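Local coordinates for protein SmhB (Serratia marcescens, PDB 6ZZH) that probably serves as the B component of a tripartite alpha-helical pore-forming toxin related to Bacillus haemolytic enterotoxin Hbl, at residues Glu160-Asp165 / Arg245-Leu250. Residues are numbered along the deposited sequence; the frame is centred on the assembly and turned at random.
Sequences EQLNRD and RDRSQL
Arg-247 and Leu-250 reach from a loop to Leu-162 and Asp-165 on helix 156-185, at one end of the long helical bundle expected of a soluble Hbl-like pore-forming toxin. The loop links helix 230-245 to helix 252-300 and runs through two successive type I turns, Arg-245 to Ser-248 and Arg-247 to Leu-250, each with only a weak closing bond.

The closely packed part centres on Leu-162, a buried residue that also touches Leu-255 and Ser-258 of helix 252-300. With CG anti to the backbone N (chi1 171°), its side chain extends toward the loop and its two methyls meet different partners: CD1 lies 3.7 Å from NH2 of Arg-247, whereas CD2 meets CD2 of Leu-250 at 3.8 Å. Leu-250 also packs on Val-158, one turn earlier on helix 156-185. The guanidinium of Arg-247 is laid against the helix, with CA of Leu-162 3.6 Å above one face and toward the rim.

The other side is polar and partly open to solvent: Gln-161, Asp-165 and Arg-247 are all partly exposed, and the first two bury little surface here. The Arg-247 chain, bent at chi2, brings its guanidinium edge to Asp-165; CG of Gln-161 also lies near the plane of the group, 3.6 Å from NH1 but at a different angle from OD2. NH2 is hydrogen-bonded to the carbonyl O of Leu-243, which probably helps fix the group's rotation. Carboxylate and guanidinium planes are turned 45° apart, a skewed one-oxygen salt bridge instead of a flat two-pronged pair: NH1 of Arg-247 meets OD2 of Asp-165 at a modelled, doubtfully short 2.4 Å, with an N-H...O angle of 141°.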
loop_
_atom_site.group_PDB
_atom_site.type_symbol
_atom_site.label_atom_id
_atom_site.label_comp_id
_atom_site.label_asym_id
_atom_site.label_seq_id
_atom_site.Cartn_x
_atom_site.Cartn_y
_atom_site.Cartn_z
ATOM N N GLU A 160 -14.916 -8.567 -21.932
ATOM C CA GLU A 160 -14.461 -9.419 -20.820
ATOM C C GLU A 160 -12.978 -9.759 -21.010
ATOM O O GLU A 160 -12.211 -9.769 -20.013
ATOM C CB GLU A 160 -15.374 -10.635 -20.700
ATOM C CG GLU A 160 -14.928 -11.560 -19.592
ATOM C CD GLU A 160 -14.747 -10.984 -18.180
ATOM O OE1 GLU A 160 -15.285 -9.865 -17.860
ATOM O OE2 GLU A 160 -14.033 -11.648 -17.402
ATOM N N GLN A 161 -12.565 -10.023 -22.232
ATOM C CA GLN A 161 -11.152 -10.298 -22.580
ATOM C C GLN A 161 -10.285 -9.108 -22.171
ATOM O O GLN A 161 -9.264 -9.307 -21.512
ATOM C CB GLN A 161 -11.088 -10.528 -24.088
ATOM C CG GLN A 161 -9.700 -10.838 -24.579
ATOM C CD GLN A 161 -9.309 -12.153 -23.988
ATOM O OE1 GLN A 161 -9.072 -12.273 -22.782
ATOM N NE2 GLN A 161 -9.223 -13.137 -24.872
ATOM N N LEU A 162 -10.705 -7.901 -22.531
ATOM C CA LEU A 162 -10.001 -6.648 -22.166
ATOM C C LEU A 162 -9.900 -6.580 -20.644
ATOM O O LEU A 162 -8.787 -6.298 -20.120
ATOM C CB LEU A 162 -10.784 -5.460 -22.738
ATOM C CG LEU A 162 -10.326 -4.073 -22.286
ATOM C CD1 LEU A 162 -8.853 -3.838 -22.565
ATOM C CD2 LEU A 162 -11.162 -2.986 -22.934
ATOM N N ASN A 163 -11.015 -6.841 -19.942
ATOM C CA ASN A 163 -11.057 -6.790 -18.461
ATOM C C ASN A 163 -9.987 -7.738 -17.908
ATOM O O ASN A 163 -9.202 -7.322 -17.018
ATOM C CB ASN A 163 -12.477 -7.059 -17.917
ATOM C CG ASN A 163 -13.416 -5.883 -18.145
ATOM O OD1 ASN A 163 -13.003 -4.807 -18.596
ATOM N ND2 ASN A 163 -14.704 -6.082 -17.880
ATOM N N ARG A 164 -9.923 -8.974 -18.378
ATOM C CA ARG A 164 -8.912 -9.931 -17.841
ATOM C C ARG A 164 -7.500 -9.479 -18.236
ATOM O O ARG A 164 -6.607 -9.607 -17.432
ATOM C CB ARG A 164 -9.211 -11.340 -18.332
ATOM C CG ARG A 164 -10.564 -11.819 -17.861
ATOM C CD ARG A 164 -10.863 -13.195 -18.397
ATOM N NE ARG A 164 -11.693 -13.299 -19.624
ATOM C CZ ARG A 164 -11.284 -13.622 -20.869
ATOM N NH1 ARG A 164 -10.011 -13.896 -21.151
ATOM N NH2 ARG A 164 -12.185 -13.674 -21.842
ATOM N N ASP A 165 -7.318 -8.993 -19.451
ATOM C CA ASP A 165 -5.997 -8.516 -19.917
ATOM C C ASP A 165 -5.554 -7.389 -18.998
ATOM O O ASP A 165 -4.390 -7.437 -18.567
ATOM C CB ASP A 165 -6.030 -8.118 -21.390
ATOM C CG ASP A 165 -6.102 -9.333 -22.324
ATOM O OD1 ASP A 165 -6.074 -10.470 -21.830
ATOM O OD2 ASP A 165 -6.214 -9.136 -23.551
ATOM N N ARG A 245 -5.089 0.431 -26.401
ATOM C CA ARG A 245 -4.897 0.857 -27.806
ATOM C C ARG A 245 -5.463 -0.224 -28.733
ATOM O O ARG A 245 -6.155 0.130 -29.679
ATOM C CB ARG A 245 -3.408 1.122 -28.045
ATOM C CG ARG A 245 -3.044 1.564 -29.461
ATOM C CD ARG A 245 -1.564 1.904 -29.636
ATOM N NE ARG A 245 -1.214 2.952 -28.675
ATOM C CZ ARG A 245 -0.387 2.842 -27.621
ATOM N NH1 ARG A 245 0.285 1.729 -27.372
ATOM N NH2 ARG A 245 -0.209 3.883 -26.828
ATOM N N ASP A 246 -5.192 -1.496 -28.445
ATOM C CA ASP A 246 -5.617 -2.648 -29.283
ATOM C C ASP A 246 -7.135 -2.830 -29.269
ATOM O O ASP A 246 -7.620 -3.531 -30.101
ATOM C CB ASP A 246 -4.958 -3.940 -28.798
ATOM C CG ASP A 246 -3.456 -3.929 -29.021
ATOM O OD1 ASP A 246 -2.954 -3.013 -29.694
ATOM O OD2 ASP A 246 -2.788 -4.815 -28.496
ATOM N N ARG A 247 -7.863 -2.243 -28.330
ATOM C CA ARG A 247 -9.346 -2.351 -28.283
ATOM C C ARG A 247 -9.956 -0.981 -28.603
ATOM O O ARG A 247 -10.939 -0.607 -27.946
ATOM C CB ARG A 247 -9.814 -2.850 -26.915
ATOM C CG ARG A 247 -9.847 -4.362 -26.773
ATOM C CD ARG A 247 -8.537 -5.033 -27.099
ATOM N NE ARG A 247 -8.500 -6.290 -26.367
ATOM C CZ ARG A 247 -7.698 -6.587 -25.339
ATOM N NH1 ARG A 247 -7.806 -7.778 -24.784
ATOM N NH2 ARG A 247 -6.750 -5.769 -24.921
ATOM N N SER A 248 -9.417 -0.225 -29.558
ATOM C CA SER A 248 -10.040 1.074 -29.947
ATOM C C SER A 248 -11.288 0.845 -30.836
ATOM O O SER A 248 -11.904 1.853 -31.226
ATOM C CB SER A 248 -9.047 2.013 -30.579
ATOM O OG SER A 248 -8.717 1.578 -31.890
ATOM N N GLN A 249 -11.660 -0.407 -31.152
ATOM C CA GLN A 249 -12.906 -0.742 -31.904
ATOM C C GLN A 249 -14.088 -0.828 -30.925
ATOM O O GLN A 249 -15.238 -0.840 -31.388
ATOM C CB GLN A 249 -12.811 -2.044 -32.718
ATOM C CG GLN A 249 -12.932 -3.341 -31.918
ATOM C CD GLN A 249 -11.728 -3.604 -31.048
ATOM O OE1 GLN A 249 -10.706 -2.911 -31.122
ATOM N NE2 GLN A 249 -11.842 -4.611 -30.202
ATOM N N LEU A 250 -13.824 -0.942 -29.627
ATOM C CA LEU A 250 -14.878 -0.936 -28.585
ATOM C C LEU A 250 -15.426 0.477 -28.500
ATOM O O LEU A 250 -14.735 1.404 -28.899
ATOM C CB LEU A 250 -14.320 -1.365 -27.232
ATOM C CG LEU A 250 -14.722 -2.772 -26.807
ATOM C CD1 LEU A 250 -14.458 -3.764 -27.929
ATOM C CD2 LEU A 250 -13.996 -3.169 -25.530
#